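Local coordinates for cobalamin biosynthesis protein CobN (Mycobacterium tuberculosis, PDB 7C6O) that forms the large, catalytic subunit of cobaltochelatase, which probably inserts cobalt into the corrin ring during cobalamin biosynthesis, at residues 54-59 with 334-339; 60-65 with 147-152. All blocks are in the same frame, centred on the assembly; numbering follows the deposited sequence. Where two conformers were deposited one is given.

Contact 1: 54-59 with 334-339; sequences SARSSG and DGLISY
R56 reaches from the last turn of helix 49-58 to L336, just ahead of strand 337-341. The contact joins this helix of the N-terminal parallel sheet to the edge of the mixed sheet that includes strands 321-331 and 337-341. CG of R56 stands anti to the backbone N (chi1 -177°), which sends the chain straight off the helix. A bend at chi3 (70°) then presents NH1 to L336. R56 NH1 lies 3.8 Å from L336 CB and 3.9 Å from L336 CD1. L336 CD1 sits over one face of the guanidinium, and the two side chains run antiparallel past one another. The CB of S338 approaches the group obliquely, 4.5 Å from R56 NH2.

No direct hydrogen bond joins the segments. One water lies in the guanidinium plane at its edge. It donates to L336 O at 2.7 Å and accepts a weak bond from R56 NH1 at 3.3 Å. D332 forms a salt bridge with R56 NH1 and takes the backbone N-H of L336 on its other carboxylate oxygen, so it ties both sides together. The chemistry implies a thin junction, bridged by one water that R56 holds weakly. Charge pairing with D332 probably fixes the arginine, while the leucine packs against its flat face.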
loop_
_atom_site.group_PDB
_atom_site.type_symbol
_atom_site.label_atom_id
_atom_site.label_comp_id
_atom_site.label_asym_id
_atom_site.label_seq_id
_atom_site.Cartn_x
_atom_site.Cartn_y
_atom_site.Cartn_z
ATOM N N SER A 54 17.633 -0.351 -36.224
ATOM C CA SER A 54 18.258 0.781 -36.901
ATOM C C SER A 54 18.369 0.532 -38.398
ATOM O O SER A 54 18.143 1.442 -39.206
ATOM C CB SER A 54 19.641 1.055 -36.308
ATOM O OG SER A 54 19.556 1.482 -34.959
ATOM N N ALA A 55 18.729 -0.693 -38.787
ATOM C CA ALA A 55 18.792 -1.030 -40.205
ATOM C C ALA A 55 17.415 -0.944 -40.850
ATOM O O ALA A 55 17.278 -0.449 -41.974
ATOM C CB ALA A 55 19.387 -2.428 -40.383
ATOM N N ARG A 56 16.382 -1.419 -40.147
ATOM C CA ARG A 56 15.020 -1.295 -40.654
ATOM C C ARG A 56 14.613 0.167 -40.786
ATOM O O ARG A 56 14.033 0.568 -41.802
ATOM C CB ARG A 56 14.048 -2.041 -39.737
ATOM C CG ARG A 56 12.603 -2.031 -40.215
ATOM C CD ARG A 56 11.703 -2.799 -39.260
ATOM N NE ARG A 56 11.537 -2.104 -37.986
ATOM C CZ ARG A 56 10.914 -2.615 -36.931
ATOM N NH1 ARG A 56 10.398 -3.835 -36.990
ATOM N NH2 ARG A 56 10.807 -1.909 -35.813
ATOM N N SER A 57 14.918 0.982 -39.772
ATOM C CA SER A 57 14.579 2.400 -39.813
ATOM C C SER A 57 15.326 3.152 -40.907
ATOM O O SER A 57 14.846 4.199 -41.355
ATOM C CB SER A 57 14.868 3.051 -38.458
ATOM O OG SER A 57 14.032 2.534 -37.435
ATOM N N SER A 58 16.483 2.646 -41.350
ATOM C CA SER A 58 17.316 3.395 -42.287
ATOM C C SER A 58 16.677 3.506 -43.665
ATOM O O SER A 58 16.980 4.444 -44.411
ATOM C CB SER A 58 18.692 2.740 -42.414
ATOM O OG SER A 58 18.620 1.577 -43.223
ATOM N N GLY A 59 15.811 2.564 -44.028
ATOM C CA GLY A 59 15.229 2.551 -45.351
ATOM C C GLY A 59 16.124 1.990 -46.432
ATOM O O GLY A 59 15.682 1.885 -47.583
ATOM N N ASP A 334 10.139 -10.823 -37.022
ATOM C CA ASP A 334 11.584 -10.926 -36.864
ATOM C C ASP A 334 12.029 -10.926 -35.407
ATOM O O ASP A 334 13.237 -10.896 -35.145
ATOM C CB ASP A 334 12.272 -9.775 -37.602
ATOM C CG ASP A 334 11.512 -9.337 -38.835
ATOM O OD1 ASP A 334 11.254 -10.189 -39.711
ATOM O OD2 ASP A 334 11.160 -8.141 -38.921
ATOM N N GLY A 335 11.094 -10.958 -34.459
ATOM C CA GLY A 335 11.457 -10.781 -33.069
ATOM C C GLY A 335 11.868 -9.372 -32.720
ATOM O O GLY A 335 12.466 -9.152 -31.663
ATOM N N LEU A 336 11.571 -8.406 -33.588
ATOM C CA LEU A 336 11.926 -7.013 -33.354
ATOM C C LEU A 336 10.813 -6.322 -32.578
ATOM O O LEU A 336 9.630 -6.476 -32.899
ATOM C CB LEU A 336 12.188 -6.289 -34.676
ATOM C CG LEU A 336 13.336 -6.840 -35.525
ATOM C CD1 LEU A 336 13.703 -5.863 -36.630
ATOM C CD2 LEU A 336 14.547 -7.163 -34.664
ATOM N N ILE A 337 11.200 -5.557 -31.568
ATOM C CA ILE A 337 10.276 -4.946 -30.622
ATOM C C ILE A 337 10.007 -3.508 -31.036
ATOM O O ILE A 337 10.920 -2.788 -31.464
ATOM C CB ILE A 337 10.848 -5.010 -29.193
ATOM C CG1 ILE A 337 11.113 -6.462 -28.792
ATOM C CG2 ILE A 337 9.914 -4.331 -28.204
ATOM C CD1 ILE A 337 11.989 -6.601 -27.566
ATOM N N SER A 338 8.752 -3.089 -30.910
ATOM C CA SER A 338 8.369 -1.700 -31.100
ATOM C C SER A 338 7.334 -1.332 -30.047
ATOM O O SER A 338 6.511 -2.160 -29.651
ATOM C CB SER A 338 7.808 -1.454 -32.506
ATOM O OG SER A 338 7.371 -0.115 -32.649
ATOM N N TYR A 339 7.392 -0.089 -29.584
ATOM C CA TYR A 339 6.427 0.424 -28.621
ATOM C C TYR A 339 5.388 1.257 -29.360
ATOM O O TYR A 339 5.729 2.252 -30.010
ATOM C CB TYR A 339 7.121 1.237 -27.528
ATOM C CG TYR A 339 7.799 0.364 -26.494
ATOM C CD1 TYR A 339 9.120 -0.036 -26.649
ATOM C CD2 TYR A 339 7.107 -0.078 -25.371
ATOM C CE1 TYR A 339 9.738 -0.840 -25.710
ATOM C CE2 TYR A 339 7.716 -0.882 -24.427
ATOM C CZ TYR A 339 9.032 -1.260 -24.600
ATOM O OH TYR A 339 9.640 -2.062 -23.660
HETATM O O HOH W 1 8.619 -4.413 -34.271
#

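Contact 2: 60-65 with 147-152; sequences KNYRWA and DNLREL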
loop_
_atom_site.group_PDB
_atom_site.type_symbol
_atom_site.label_atom_id
_atom_site.label_comp_id
_atom_site.label_asym_id
_atom_site.label_seq_id
_atom_site.Cartn_x
_atom_site.Cartn_y
_atom_site.Cartn_z
ATOM N N LYS A 60 17.365 1.636 -46.106
ATOM C CA LYS A 60 18.244 0.984 -47.061
ATOM C C LYS A 60 17.830 -0.473 -47.253
ATOM O O LYS A 60 17.084 -1.047 -46.455
ATOM C CB LYS A 60 19.698 1.059 -46.592
ATOM C CG LYS A 60 20.335 2.439 -46.709
ATOM C CD LYS A 60 20.449 2.857 -48.164
ATOM C CE LYS A 60 21.614 3.793 -48.406
ATOM N NZ LYS A 60 21.839 4.013 -49.866
ATOM N N ASN A 61 18.329 -1.073 -48.334
ATOM C CA ASN A 61 17.971 -2.444 -48.698
ATOM C C ASN A 61 18.770 -3.410 -47.830
ATOM O O ASN A 61 19.781 -3.988 -48.237
ATOM C CB ASN A 61 18.210 -2.698 -50.179
ATOM C CG ASN A 61 17.765 -4.081 -50.605
ATOM O OD1 ASN A 61 16.945 -4.710 -49.936
ATOM N ND2 ASN A 61 18.307 -4.567 -51.715
ATOM N N TYR A 62 18.288 -3.587 -46.606
ATOM C CA TYR A 62 18.877 -4.500 -45.642
ATOM C C TYR A 62 17.996 -5.726 -45.458
ATOM O O TYR A 62 16.766 -5.637 -45.522
ATOM C CB TYR A 62 19.037 -3.835 -44.268
ATOM C CG TYR A 62 20.274 -2.995 -44.030
ATOM C CD1 TYR A 62 21.511 -3.588 -43.810
ATOM C CD2 TYR A 62 20.189 -1.610 -43.945
ATOM C CE1 TYR A 62 22.637 -2.823 -43.559
ATOM C CE2 TYR A 62 21.308 -0.836 -43.691
ATOM C CZ TYR A 62 22.530 -1.448 -43.498
ATOM O OH TYR A 62 23.647 -0.682 -43.244
ATOM N N ARG A 63 18.636 -6.872 -45.258
ATOM C CA ARG A 63 18.026 -8.015 -44.599
ATOM C C ARG A 63 18.656 -8.148 -43.220
ATOM O O ARG A 63 19.829 -7.816 -43.028
ATOM C CB ARG A 63 18.227 -9.312 -45.390
ATOM C CG ARG A 63 17.779 -9.256 -46.837
ATOM C CD ARG A 63 16.273 -9.126 -46.974
ATOM N NE ARG A 63 15.882 -9.054 -48.377
ATOM C CZ ARG A 63 15.833 -7.926 -49.079
ATOM N NH1 ARG A 63 16.143 -6.773 -48.505
ATOM N NH2 ARG A 63 15.472 -7.952 -50.354
ATOM N N TRP A 64 17.877 -8.622 -42.252
ATOM C CA TRP A 64 18.385 -8.688 -40.889
ATOM C C TRP A 64 17.917 -9.954 -40.192
ATOM O O TRP A 64 16.848 -10.496 -40.489
ATOM C CB TRP A 64 17.956 -7.468 -40.071
ATOM C CG TRP A 64 16.495 -7.185 -40.155
ATOM C CD1 TRP A 64 15.500 -7.791 -39.444
ATOM C CD2 TRP A 64 15.860 -6.220 -40.998
ATOM N NE1 TRP A 64 14.283 -7.260 -39.795
ATOM C CE2 TRP A 64 14.476 -6.294 -40.747
ATOM C CE3 TRP A 64 16.326 -5.299 -41.941
ATOM C CZ2 TRP A 64 13.552 -5.484 -41.406
ATOM C CZ3 TRP A 64 15.409 -4.495 -42.594
ATOM C CH2 TRP A 64 14.038 -4.593 -42.323
ATOM N N ALA A 65 18.737 -10.408 -39.247
ATOM C CA ALA A 65 18.398 -11.533 -38.391
ATOM C C ALA A 65 19.337 -11.521 -37.197
ATOM O O ALA A 65 20.478 -11.059 -37.293
ATOM C CB ALA A 65 18.499 -12.869 -39.135
ATOM N N ASP A 147 21.119 7.068 -38.795
ATOM C CA ASP A 147 21.972 7.709 -39.792
ATOM C C ASP A 147 23.176 6.839 -40.133
ATOM O O ASP A 147 23.515 6.665 -41.309
ATOM C CB ASP A 147 22.434 9.080 -39.297
ATOM C CG ASP A 147 21.300 10.078 -39.200
ATOM O OD1 ASP A 147 20.292 9.909 -39.918
ATOM O OD2 ASP A 147 21.421 11.035 -38.406
ATOM N N ASN A 148 23.838 6.286 -39.113
ATOM C CA ASN A 148 25.022 5.468 -39.369
ATOM C C ASN A 148 24.670 4.179 -40.100
ATOM O O ASN A 148 25.440 3.717 -40.950
ATOM C CB ASN A 148 25.746 5.164 -38.058
ATOM C CG ASN A 148 26.585 6.327 -37.581
ATOM O OD1 ASN A 148 27.157 7.063 -38.387
ATOM N ND2 ASN A 148 26.663 6.505 -36.267
ATOM N N LEU A 149 23.520 3.577 -39.784
ATOM C CA LEU A 149 23.119 2.371 -40.500
ATOM C C LEU A 149 22.805 2.668 -41.961
ATOM O O LEU A 149 23.068 1.833 -42.833
ATOM C CB LEU A 149 21.917 1.717 -39.817
ATOM C CG LEU A 149 22.218 0.560 -38.856
ATOM C CD1 LEU A 149 22.797 -0.630 -39.609
ATOM C CD2 LEU A 149 23.157 1.002 -37.740
ATOM N N ARG A 150 22.261 3.853 -42.247
ATOM C CA ARG A 150 21.993 4.223 -43.632
ATOM C C ARG A 150 23.290 4.446 -44.399
ATOM O O ARG A 150 23.461 3.940 -45.517
ATOM C CB ARG A 150 21.108 5.471 -43.679
ATOM C CG ARG A 150 20.852 5.993 -45.085
ATOM C CD ARG A 150 19.846 7.137 -45.097
ATOM N NE ARG A 150 19.940 7.969 -43.902
ATOM C CZ ARG A 150 19.010 8.019 -42.952
ATOM N NH1 ARG A 150 17.906 7.292 -43.061
ATOM N NH2 ARG A 150 19.183 8.801 -41.896
ATOM N N GLU A 151 24.229 5.190 -43.807
ATOM C CA GLU A 151 25.498 5.438 -44.483
ATOM C C GLU A 151 26.353 4.179 -44.554
ATOM O O GLU A 151 27.115 4.010 -45.512
ATOM C CB GLU A 151 26.261 6.566 -43.784
ATOM C CG GLU A 151 25.508 7.890 -43.763
ATOM C CD GLU A 151 25.152 8.384 -45.152
ATOM O OE1 GLU A 151 26.051 8.432 -46.020
ATOM O OE2 GLU A 151 23.967 8.713 -45.381
ATOM N N LEU A 152 26.239 3.287 -43.564
ATOM C CA LEU A 152 26.985 2.032 -43.612
ATOM C C LEU A 152 26.647 1.237 -44.865
ATOM O O LEU A 152 27.540 0.689 -45.523
ATOM C CB LEU A 152 26.701 1.190 -42.367
ATOM C CG LEU A 152 27.304 -0.219 -42.381
ATOM C CD1 LEU A 152 28.837 -0.175 -42.344
ATOM C CD2 LEU A 152 26.753 -1.055 -41.231
#
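The hydroxyl of Y62 bonds to the backbone carbonyl of L149 in helix 146-161. Y62 OH to L149 O is 2.6 Å, with OH as donor. The hydroxyl uses a lone pair of L149 O, within the carbonyl plane, and the C=O...donor angle is 144°. L149 O in turn lies in the plane of the ring, at its edge. CG of Y62 is anti to its own carbonyl carbon (chi1 -84°), and this turns the phenol toward the helix.

This is the tight part of the contact. L149 CD1 packs 4.0 Å from Y62 CZ, the two side chains crossing at about a right angle. L152 CB touches Y62 OH at 3.7 Å. The buried hydroxyl thus has a polar partner within a leucine-lined setting.

The side with K60 and R150 is looser and partly exposed. The bend of K60 at chi2 (-65°) carries its chain across the helix, over the backbone of R150. The side chains meet through methylenes, K60 CG to R150 CG at 3.9 Å. K60 CE also lies 3.4 Å from the carbonyl R150 O, with no hydrogen bond. R150 NH2 forms a salt bridge with D147 OD1, about one turn back, and R150 NH1 reaches S58 O, just ahead of K60.

Strand 42-46, helix 49-58 and strand 62-65 form a beta-alpha-beta crossover with neighbouring parallel strands. Strand 62-65 is an outermost strand of the four-stranded sheet. Helix 146-161 packs at that edge, where L149 also meets L44. A55 of helix 49-58 touches Y62, H153 meets the tyrosine ring edge-to-face, and Y140 of helix 131-143 touches L152.

How the contacts relate
The two contacts have centres about 10 Å apart and lie far from the centre of the chain. Along the sequence the order is 54-59, 60-65, 147-152, 334-339, so contact 2 falls between the two halves of contact 1. Helix 49-58 leads directly into strand 62-65. W64, from the strand of contact 2, packs on R56 and L336 of contact 1 and so links the two. The probable hydrogen bond of S58 with R150 is a second link. Contact 2 holds together the N-terminal unit, the four-stranded parallel sheet with its helices, and contact 1 attaches that unit to edge strand 337-341 of the next, seven-stranded sheet.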